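Local coordinates for protein 1,4-beta-N-Acetylmuramidase M1 (Streptomyces coelicolor, PDB 1JFX) that hydrolyses the beta-1,4 linkages between N-acetylmuramic acid and N-acetylglucosamine in peptidoglycan, and acts as a diacetylmuramidase as well, at residues D9-H12 with W13-S16; S16-W19 with S20-K23; F45-N48 with Y49-Y53; S87-N90 with R91-P94; A125-K128 with A129-R133. All coordinates share one frame; numbering follows the deposited sequence.

Contact 1: residues D9-H12 with W13-S16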
# COMPACT_ATOMS: atom_id res chain seq x y z
N ASP A 9 -5.07 -1.92 7.14
CA ASP A 9 -3.82 -2.47 6.61
C ASP A 9 -3.15 -3.04 7.85
O ASP A 9 -3.29 -2.50 8.96
CB ASP A 9 -2.95 -1.45 5.87
CG ASP A 9 -2.47 -0.32 6.74
OD1 ASP A 9 -1.45 -0.47 7.46
OD2 ASP A 9 -3.12 0.74 6.69
N VAL A 10 -2.46 -4.16 7.67
CA VAL A 10 -1.84 -4.84 8.80
C VAL A 10 -0.52 -5.47 8.43
O VAL A 10 -0.21 -5.63 7.26
CB VAL A 10 -2.74 -5.99 9.31
CG1 VAL A 10 -4.12 -5.49 9.66
CG2 VAL A 10 -2.85 -7.08 8.23
N SER A 11 0.24 -5.85 9.46
CA SER A 11 1.51 -6.53 9.30
C SER A 11 1.59 -7.49 10.48
O SER A 11 0.62 -7.64 11.22
CB SER A 11 2.69 -5.56 9.33
OG SER A 11 2.84 -4.95 10.61
N HIS A 12 2.74 -8.12 10.67
CA HIS A 12 2.87 -9.07 11.78
C HIS A 12 2.62 -8.37 13.13
O HIS A 12 2.31 -9.04 14.11
CB HIS A 12 4.26 -9.72 11.79
CG HIS A 12 5.28 -8.94 12.55
ND1 HIS A 12 5.81 -7.75 12.08
CD2 HIS A 12 5.81 -9.13 13.77
CE1 HIS A 12 6.62 -7.25 12.99
NE2 HIS A 12 6.64 -8.07 14.03
N TRP A 13 2.74 -7.05 13.18
CA TRP A 13 2.51 -6.34 14.44
C TRP A 13 1.09 -6.55 14.96
O TRP A 13 0.85 -6.43 16.17
CB TRP A 13 2.76 -4.84 14.30
CG TRP A 13 4.19 -4.45 14.13
CD1 TRP A 13 4.78 -3.93 13.01
CD2 TRP A 13 5.23 -4.52 15.13
NE1 TRP A 13 6.11 -3.67 13.25
CE2 TRP A 13 6.41 -4.03 14.54
CE3 TRP A 13 5.27 -4.96 16.46
CZ2 TRP A 13 7.63 -3.95 15.23
CZ3 TRP A 13 6.48 -4.88 17.16
CH2 TRP A 13 7.64 -4.38 16.54
N GLN A 14 0.16 -6.84 14.07
CA GLN A 14 -1.23 -7.05 14.46
C GLN A 14 -1.53 -8.46 14.96
O GLN A 14 -2.66 -8.75 15.37
CB GLN A 14 -2.18 -6.67 13.31
CG GLN A 14 -2.47 -5.18 13.23
CD GLN A 14 -1.22 -4.35 13.01
OE1 GLN A 14 -0.51 -4.52 12.02
NE2 GLN A 14 -0.94 -3.44 13.94
N GLY A 15 -0.53 -9.33 14.94
CA GLY A 15 -0.70 -10.69 15.43
C GLY A 15 -1.73 -11.54 14.71
O GLY A 15 -1.89 -11.44 13.49
N SER A 16 -2.42 -12.39 15.47
CA SER A 16 -3.44 -13.27 14.91
C SER A 16 -4.72 -12.49 14.67
O SER A 16 -5.27 -11.89 15.58
CB SER A 16 -3.73 -14.42 15.88
OG SER A 16 -4.74 -15.27 15.35
O HOH W 1 -1.01 -9.96 11.28
O HOH W 2 1.10 -2.70 10.75
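The imidazole of His12 overlaps one face of the Trp13 indole, with CE1 riding about 3.5 Å above the indole plane and displaced toward its rim. The two side chains run alongside each other, but their planes are inclined by 40°, so the pair is oblique. His12 CE1 comes within 3.6 Å of Trp13 NE1, while the same imidazole, folded back above its own backbone by a chi1 of 87°, also carries the backbone N of Trp13 over a face. At the edge of the indole, near its plane, Ser11 OG lies 3.3 Å from Trp13 CD1, and this hydroxyl takes a weak hydrogen bond from Trp13 N.

The chain here leaves strand 6-10 of the beta/alpha-barrel of this family 25 glycosyl hydrolase and enters a short 3-10 turn at His12, three residues after Asp9, a predicted active-site residue. The turn is drawn in by Gln14 N, which donates to Ser11 O at 3.0 Å, and by Gly15 N, which donates to His12 O. Gln14 then folds its side chain back, bent at chi2 (60°), and OE1 accepts from Ser11 N at 3.0 Å in the plane of its own carbonyl. On the way the aliphatic part passes obliquely over Val10, Gln14 CG lying 3.9 Å from Val10 CG1. Two waters complete the network: one donates to both Ser11 O and Gly15 O, and the other joins Ser11 OG to Gln14 OE1, donating to the amide oxygen at 2.7 Å.

Contact 2: residues S16-W19 with S20-K23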
# COMPACT_ATOMS: atom_id res chain seq x y z
N SER A 16 -2.42 -12.39 15.47
CA SER A 16 -3.44 -13.27 14.91
C SER A 16 -4.72 -12.49 14.67
O SER A 16 -5.27 -11.89 15.58
CB SER A 16 -3.73 -14.42 15.88
OG SER A 16 -4.74 -15.27 15.35
N ILE A 17 -5.19 -12.50 13.42
CA ILE A 17 -6.39 -11.76 13.04
C ILE A 17 -7.55 -12.65 12.63
O ILE A 17 -7.36 -13.63 11.90
CB ILE A 17 -6.07 -10.84 11.84
CG1 ILE A 17 -4.99 -9.83 12.23
CG2 ILE A 17 -7.36 -10.11 11.37
CD1 ILE A 17 -4.50 -8.97 11.03
N ASN A 18 -8.74 -12.34 13.13
CA ASN A 18 -9.93 -13.10 12.74
C ASN A 18 -10.56 -12.28 11.61
O ASN A 18 -11.27 -11.29 11.87
CB ASN A 18 -10.92 -13.24 13.89
CG ASN A 18 -12.10 -14.10 13.51
OD1 ASN A 18 -12.54 -14.09 12.37
ND2 ASN A 18 -12.63 -14.85 14.47
N TRP A 19 -10.28 -12.67 10.37
CA TRP A 19 -10.79 -11.92 9.24
C TRP A 19 -12.30 -11.95 9.03
O TRP A 19 -12.86 -11.02 8.45
CB TRP A 19 -10.05 -12.33 7.96
CG TRP A 19 -8.61 -11.89 7.99
CD1 TRP A 19 -7.54 -12.60 8.45
CD2 TRP A 19 -8.11 -10.61 7.59
NE1 TRP A 19 -6.39 -11.84 8.36
CE2 TRP A 19 -6.71 -10.61 7.83
CE3 TRP A 19 -8.70 -9.46 7.05
CZ2 TRP A 19 -5.90 -9.51 7.55
CZ3 TRP A 19 -7.89 -8.36 6.77
CH2 TRP A 19 -6.51 -8.39 7.02
N SER A 20 -12.98 -12.98 9.52
CA SER A 20 -14.43 -12.97 9.37
C SER A 20 -14.96 -11.83 10.24
O SER A 20 -15.96 -11.20 9.91
CB SER A 20 -15.05 -14.33 9.79
OG SER A 20 -14.88 -14.61 11.16
N SER A 21 -14.29 -11.56 11.36
CA SER A 21 -14.71 -10.47 12.22
C SER A 21 -14.42 -9.12 11.60
O SER A 21 -15.18 -8.16 11.79
CB SER A 21 -14.04 -10.57 13.58
OG SER A 21 -14.55 -11.71 14.25
N VAL A 22 -13.32 -9.04 10.85
CA VAL A 22 -12.95 -7.78 10.19
C VAL A 22 -14.03 -7.46 9.15
O VAL A 22 -14.48 -6.32 9.01
CB VAL A 22 -11.57 -7.90 9.49
CG1 VAL A 22 -11.31 -6.67 8.61
CG2 VAL A 22 -10.48 -8.02 10.55
N LYS A 23 -14.45 -8.49 8.42
CA LYS A 23 -15.49 -8.33 7.41
C LYS A 23 -16.83 -7.96 8.06
O LYS A 23 -17.51 -7.05 7.59
CB LYS A 23 -15.67 -9.62 6.61
CG LYS A 23 -16.77 -9.56 5.54
CD LYS A 23 -16.29 -8.80 4.30
CE LYS A 23 -17.29 -8.87 3.15
NZ LYS A 23 -18.58 -8.23 3.50
O HOH W 3 -14.52 -16.94 13.65
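Polar contacts gather on Asn18, the N-cap of helix 19-24. With CG anti to the backbone N (chi1 -176°), OD1 is carried over the first turn, where it accepts from Ser21 N at 3.2 Å; the donor stands above the amide's carbonyl plane. A weaker capping bond comes from Ser20 N, and Ser20 OG lies 2.7 Å from Asn18 OD1. At the other end of the amide, a water accepts from Asn18 ND2 at 2.9 Å and donates weakly to Ser20 OG. Among the backbone bonds, Val22 N reaches Asn18 O and Lys23 N reaches Trp19 O at 3.0 Å.

Apolar contacts are made by Ile17, Trp19 and Val22. Ile17 CG2 touches Val22 CG2 at 3.8 Å and also sits over one face of the Trp19 indole, while Trp19 CE3 meets Val22 CB at 4.1 Å, the two side chains running abreast. The indole nitrogen bonds to Asn48 OD1 of helix 45-54, and Ile8 and Val10 of strand 6-10 touch the indole.

One amide oxygen thus serves two N-H groups of the helix start, one of them weakly, and its partial negative charge would be expected to suit the positive end of the helix dipole.

Contact 3: residues F45-N48 with Y49-Y53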
# COMPACT_ATOMS: atom_id res chain seq x y z
N PHE A 45 2.09 -12.93 6.71
CA PHE A 45 1.55 -12.69 5.37
C PHE A 45 0.69 -13.78 4.74
O PHE A 45 -0.43 -13.51 4.33
CB PHE A 45 2.65 -12.35 4.36
CG PHE A 45 2.12 -12.15 2.98
CD1 PHE A 45 1.40 -11.01 2.65
CD2 PHE A 45 2.25 -13.16 2.02
CE1 PHE A 45 0.80 -10.88 1.39
CE2 PHE A 45 1.66 -13.04 0.77
CZ PHE A 45 0.93 -11.90 0.45
N SER A 46 1.21 -15.00 4.64
CA SER A 46 0.45 -16.08 4.02
C SER A 46 -0.91 -16.33 4.65
O SER A 46 -1.90 -16.50 3.93
CB SER A 46 1.27 -17.37 4.02
OG SER A 46 2.30 -17.31 3.06
N ALA A 47 -0.95 -16.36 5.97
CA ALA A 47 -2.21 -16.60 6.65
C ALA A 47 -3.16 -15.43 6.44
O ALA A 47 -4.33 -15.62 6.17
CB ALA A 47 -1.98 -16.85 8.14
N ASN A 48 -2.65 -14.20 6.57
CA ASN A 48 -3.53 -13.05 6.38
C ASN A 48 -4.09 -13.01 4.97
O ASN A 48 -5.28 -12.78 4.76
CB ASN A 48 -2.78 -11.74 6.66
CG ASN A 48 -2.62 -11.47 8.14
OD1 ASN A 48 -3.47 -11.87 8.95
ND2 ASN A 48 -1.55 -10.76 8.51
N TYR A 49 -3.22 -13.23 3.99
CA TYR A 49 -3.60 -13.19 2.59
C TYR A 49 -4.67 -14.24 2.29
O TYR A 49 -5.63 -13.97 1.57
CB TYR A 49 -2.37 -13.44 1.73
CG TYR A 49 -2.49 -13.01 0.28
CD1 TYR A 49 -2.42 -11.67 -0.08
CD2 TYR A 49 -2.60 -13.97 -0.72
CE1 TYR A 49 -2.46 -11.28 -1.43
CE2 TYR A 49 -2.64 -13.60 -2.07
CZ TYR A 49 -2.57 -12.26 -2.41
OH TYR A 49 -2.57 -11.89 -3.75
N THR A 50 -4.51 -15.43 2.87
CA THR A 50 -5.46 -16.51 2.65
C THR A 50 -6.78 -16.22 3.36
O THR A 50 -7.86 -16.28 2.75
CB THR A 50 -4.89 -17.85 3.19
OG1 THR A 50 -3.71 -18.18 2.46
CG2 THR A 50 -5.92 -18.99 3.05
N ASN A 51 -6.69 -15.89 4.65
CA ASN A 51 -7.88 -15.66 5.45
C ASN A 51 -8.68 -14.42 5.07
O ASN A 51 -9.90 -14.43 5.15
CB ASN A 51 -7.50 -15.65 6.94
CG ASN A 51 -6.88 -16.97 7.39
OD1 ASN A 51 -7.15 -18.03 6.82
ND2 ASN A 51 -6.07 -16.91 8.43
N ALA A 52 -8.00 -13.37 4.66
CA ALA A 52 -8.73 -12.17 4.23
C ALA A 52 -9.54 -12.53 2.99
O ALA A 52 -10.71 -12.17 2.87
CB ALA A 52 -7.75 -11.04 3.92
N TYR A 53 -8.92 -13.26 2.06
CA TYR A 53 -9.62 -13.66 0.84
C TYR A 53 -10.83 -14.53 1.19
O TYR A 53 -11.93 -14.28 0.71
CB TYR A 53 -8.65 -14.44 -0.09
CG TYR A 53 -9.34 -15.05 -1.30
CD1 TYR A 53 -10.07 -16.24 -1.19
CD2 TYR A 53 -9.34 -14.39 -2.53
CE1 TYR A 53 -10.80 -16.74 -2.26
CE2 TYR A 53 -10.07 -14.89 -3.62
CZ TYR A 53 -10.80 -16.06 -3.48
OH TYR A 53 -11.60 -16.52 -4.51
O HOH W 4 -5.44 -14.47 9.92
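Ser46 O is gripped twice by Thr50: the backbone N donates at 3.0 Å and OG1 at 2.9 Å, the two donors arriving from opposite faces of the carbonyl plane. A chi1 of -63° swings the hydroxyl back along the helix against the preceding turn. Around this doubled bond the ordinary helical pattern continues, with Tyr49 N donating to Phe45 O, Asn51 N to Ala47 O and Ala52 N to Asn48 O.

Asn51 ND2 donates to a water at 2.9 Å; that water may also give a weak, long bond to Asn48 OD1, whose stronger partner is the indole N-H of Trp19. On another side of the helix the aromatic packing begins. Tyr49 CB sits over one face of the Phe45 ring, 4.1 Å from its centroid, in a CH-pi contact. The two side chains lie alongside, with planes 35° apart and centroids separated by 5.0 Å. Neither parallel nor perpendicular, the rings come together where Phe45 CZ approaches Tyr49 CD1 at 3.4 Å, over a face of the tyrosine ring.

Beyond this pair, Phe45 and Asn48 rest on Ile32 of strand 29-36, Phe45 reaches Ala61 of strand 58-64, and Arg59 forms a cation-pi contact with Tyr49. Following strand 29-36 and leading to strand 58-64, its parallel neighbour in the sheet, with Phe45, Asn48 and Ala52 against the sheet, helix 45-54 is an outer helix of the beta/alpha-barrel, in a beta-alpha-beta crossover.

Contact 4: residues S87-N90 with R91-P94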
# COMPACT_ATOMS: atom_id res chain seq x y z
N SER A 87 -3.83 -11.09 -10.01
CA SER A 87 -4.67 -11.68 -11.05
C SER A 87 -6.09 -11.29 -10.70
O SER A 87 -6.41 -11.01 -9.54
CB SER A 87 -4.51 -13.21 -11.13
OG SER A 87 -5.10 -13.86 -10.03
N ARG A 88 -6.95 -11.24 -11.72
CA ARG A 88 -8.33 -10.84 -11.52
C ARG A 88 -9.18 -11.93 -10.89
O ARG A 88 -9.36 -13.00 -11.48
CB ARG A 88 -8.96 -10.43 -12.86
CG ARG A 88 -10.45 -10.14 -12.75
CD ARG A 88 -11.05 -9.72 -14.08
NE ARG A 88 -12.45 -9.37 -13.90
CZ ARG A 88 -13.18 -8.74 -14.82
NH1 ARG A 88 -12.64 -8.40 -15.98
NH2 ARG A 88 -14.45 -8.45 -14.57
N ASP A 89 -9.69 -11.67 -9.69
CA ASP A 89 -10.55 -12.64 -9.02
C ASP A 89 -11.56 -12.01 -8.08
O ASP A 89 -12.04 -12.66 -7.15
CB ASP A 89 -9.70 -13.69 -8.27
CG ASP A 89 -8.92 -13.11 -7.10
OD1 ASP A 89 -9.11 -11.92 -6.76
OD2 ASP A 89 -8.12 -13.86 -6.52
N ASN A 90 -11.89 -10.74 -8.35
CA ASN A 90 -12.83 -9.95 -7.54
C ASN A 90 -12.34 -9.63 -6.14
O ASN A 90 -13.01 -8.91 -5.41
CB ASN A 90 -14.18 -10.66 -7.39
CG ASN A 90 -14.85 -10.96 -8.71
OD1 ASN A 90 -14.91 -10.11 -9.59
ND2 ASN A 90 -15.38 -12.17 -8.84
N ARG A 91 -11.17 -10.13 -5.76
CA ARG A 91 -10.69 -9.90 -4.40
C ARG A 91 -9.22 -9.57 -4.24
O ARG A 91 -8.71 -9.63 -3.12
CB ARG A 91 -10.99 -11.12 -3.52
CG ARG A 91 -12.46 -11.41 -3.36
CD ARG A 91 -12.71 -12.51 -2.34
NE ARG A 91 -14.11 -12.93 -2.43
CZ ARG A 91 -14.58 -14.10 -2.02
NH1 ARG A 91 -13.77 -14.99 -1.47
NH2 ARG A 91 -15.86 -14.39 -2.22
N THR A 92 -8.54 -9.24 -5.33
CA THR A 92 -7.12 -8.94 -5.23
C THR A 92 -6.79 -7.55 -5.73
O THR A 92 -7.03 -7.22 -6.89
CB THR A 92 -6.31 -9.96 -6.03
OG1 THR A 92 -6.69 -11.27 -5.62
CG2 THR A 92 -4.81 -9.78 -5.78
N LEU A 93 -6.26 -6.72 -4.84
CA LEU A 93 -5.90 -5.36 -5.21
C LEU A 93 -4.50 -5.29 -5.81
O LEU A 93 -3.68 -6.19 -5.59
CB LEU A 93 -5.93 -4.46 -3.97
CG LEU A 93 -7.32 -4.17 -3.38
CD1 LEU A 93 -7.19 -3.57 -1.98
CD2 LEU A 93 -8.08 -3.24 -4.31
N PRO A 94 -4.21 -4.23 -6.58
CA PRO A 94 -2.87 -4.11 -7.14
C PRO A 94 -1.92 -3.88 -5.95
O PRO A 94 -2.32 -3.28 -4.94
CB PRO A 94 -2.98 -2.89 -8.06
CG PRO A 94 -4.11 -2.09 -7.47
CD PRO A 94 -5.09 -3.15 -7.05
O HOH W 5 -5.04 -12.92 -7.35
O HOH W 6 -9.15 -8.93 -8.35
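Asp89 OD1 is held by two donors from opposite faces of the carboxylate plane. Thr92 OG1 gives its proton at 2.8 Å on the syn side, and Arg91 N donates at 2.9 Å on the anti side, each lying roughly 30° out of the plane. Asp89 can reach over the chain that follows because a chi1 of 66° tucks the carboxylate over its own backbone, which turns it across the Thr92 side chain at about a right angle.

An aspartate side chain accepting from the backbone N two residues on is an Asx turn. It sits in the loop between helix 72-81 and strand 96-98, where the chain doubles back through Asn90, a residue with positive phi (67°), before it approaches the barrel.

Two waters bridge the bend. One donates to Thr92 OG1 at 2.9 Å and also bonds to Ser87 OG; the other accepts from Asp89 N and from Thr92 N, each at 3.1 Å. Thr92 OG1 has a further partner in Arg59 NH1 of strand 58-64, so the hydroxyl that donates to the aspartate also accepts from an arginine side chain of the sheet. The guanidinium of Arg91, on an extended chain, leads away from the carboxylate to a cation-pi contact with Tyr53 of helix 45-54. Asn90 N, at the tip of the turn, donates to Asn214 OD1 of helix 206-214.

Contact 5: residues A125-K128 with A129-R133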
# COMPACT_ATOMS: atom_id res chain seq x y z
N ALA A 125 7.97 0.30 -13.24
CA ALA A 125 8.11 -0.38 -14.52
C ALA A 125 8.19 -1.89 -14.37
O ALA A 125 7.53 -2.62 -15.11
CB ALA A 125 9.34 0.12 -15.26
N ARG A 126 8.98 -2.35 -13.40
CA ARG A 126 9.13 -3.79 -13.22
C ARG A 126 7.88 -4.42 -12.62
O ARG A 126 7.49 -5.53 -13.02
CB ARG A 126 10.36 -4.10 -12.36
CG ARG A 126 10.65 -5.60 -12.17
CD ARG A 126 10.69 -6.38 -13.50
NE ARG A 126 11.57 -5.80 -14.52
CZ ARG A 126 12.79 -6.25 -14.83
NH1 ARG A 126 13.32 -7.29 -14.19
NH2 ARG A 126 13.46 -5.67 -15.81
N TYR A 127 7.24 -3.73 -11.69
CA TYR A 127 6.03 -4.30 -11.10
C TYR A 127 4.96 -4.44 -12.19
O TYR A 127 4.22 -5.43 -12.22
CB TYR A 127 5.51 -3.42 -9.96
CG TYR A 127 4.36 -4.08 -9.24
CD1 TYR A 127 4.55 -5.23 -8.47
CD2 TYR A 127 3.05 -3.60 -9.39
CE1 TYR A 127 3.47 -5.90 -7.88
CE2 TYR A 127 1.97 -4.25 -8.81
CZ TYR A 127 2.18 -5.41 -8.06
OH TYR A 127 1.11 -6.08 -7.52
N LYS A 128 4.89 -3.46 -13.09
CA LYS A 128 3.89 -3.51 -14.16
C LYS A 128 4.24 -4.63 -15.14
O LYS A 128 3.35 -5.34 -15.61
CB LYS A 128 3.80 -2.17 -14.90
CG LYS A 128 2.60 -2.08 -15.83
CD LYS A 128 2.35 -0.66 -16.31
CE LYS A 128 1.05 -0.56 -17.11
NZ LYS A 128 -0.18 -0.83 -16.28
N ALA A 129 5.52 -4.80 -15.45
CA ALA A 129 5.93 -5.86 -16.36
C ALA A 129 5.55 -7.21 -15.74
O ALA A 129 5.10 -8.14 -16.43
CB ALA A 129 7.44 -5.80 -16.61
N ARG A 130 5.72 -7.34 -14.43
CA ARG A 130 5.40 -8.59 -13.76
C ARG A 130 3.91 -8.90 -13.62
O ARG A 130 3.49 -10.05 -13.79
CB ARG A 130 6.01 -8.63 -12.35
CG ARG A 130 7.54 -8.71 -12.29
CD ARG A 130 8.07 -10.07 -12.77
NE ARG A 130 7.59 -11.21 -11.97
CZ ARG A 130 8.19 -11.69 -10.89
NH1 ARG A 130 9.32 -11.15 -10.43
NH2 ARG A 130 7.65 -12.74 -10.26
N THR A 131 3.12 -7.88 -13.31
CA THR A 131 1.70 -8.06 -13.00
C THR A 131 0.64 -7.42 -13.90
O THR A 131 -0.55 -7.72 -13.75
CB THR A 131 1.41 -7.52 -11.57
OG1 THR A 131 1.47 -6.08 -11.61
CG2 THR A 131 2.45 -8.03 -10.55
N THR A 132 1.08 -6.53 -14.79
CA THR A 132 0.25 -5.71 -15.69
C THR A 132 -0.36 -4.53 -14.93
O THR A 132 -0.98 -3.67 -15.54
CB THR A 132 -0.94 -6.46 -16.41
OG1 THR A 132 -2.03 -6.68 -15.50
CG2 THR A 132 -0.48 -7.78 -17.02
N ARG A 133 -0.14 -4.46 -13.62
CA ARG A 133 -0.75 -3.38 -12.85
C ARG A 133 0.16 -2.22 -12.49
O ARG A 133 1.37 -2.38 -12.33
CB ARG A 133 -1.31 -3.92 -11.53
CG ARG A 133 -2.26 -5.10 -11.63
CD ARG A 133 -3.47 -4.81 -12.53
NE ARG A 133 -4.18 -3.55 -12.22
CZ ARG A 133 -5.17 -3.43 -11.34
NH1 ARG A 133 -5.61 -4.47 -10.65
NH2 ARG A 133 -5.75 -2.24 -11.17
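Thr131 lies against one face of the Tyr127 ring with both its branches. CG2 makes a CH-pi contact 3.9 Å from the ring centroid, and OG1 sits 3.4 Å from Tyr127 CE2, nearer the rim. Its chi1 of 72° brings OG1 in above the backbone, from where it donates to Tyr127 O at 2.9 Å. Thr131 N reaches this carbonyl from the opposite face.

The same hydroxyl accepts from Arg133 N at 3.0 Å, forming an ST turn where helix 113-131 ends. Thr132, with positive phi (78°), turns the chain out of the helix while its N still bonds to Lys128 O. Lys128, bent at chi4, returns to this exit, and NZ donates to Thr132 O at 3.0 Å, besides forming a salt bridge with Asp134.

Farther out, Tyr127 OH bonds to Gly84 O and Gly95 N, and Arg126 and Arg130 share Asp77 of helix 72-81. The exit leads to strand 136-139 of the beta-alpha-beta unit.

Near the C-terminal end of the helix, the charge of Lys128, paired with Asp134, could partly offset the helix dipole.

From the N terminus, contact 1 turns the chain off strand 6-10, and contact 2 begins where it ends, starting helix 19-24. Contact 3 follows within helix 45-54 and meets both, through Val10 against Asn48 and through Trp19 against Asn48, Asn51 and Ala52. Contact 4 bends the loop ahead of strand 96-98 and touches contact 3 through Tyr53 and Tyr49. Contact 5 ends helix 113-131 and reaches contact 4 at Pro94. All are local contacts that follow one another along the chain, contacts 1 and 2 sharing Ser16; none nests or crosses. Contacts 1 and 5, with centres about 26 Å apart, lie on opposite sides of the chain's centre, joined through contacts 3 and 4.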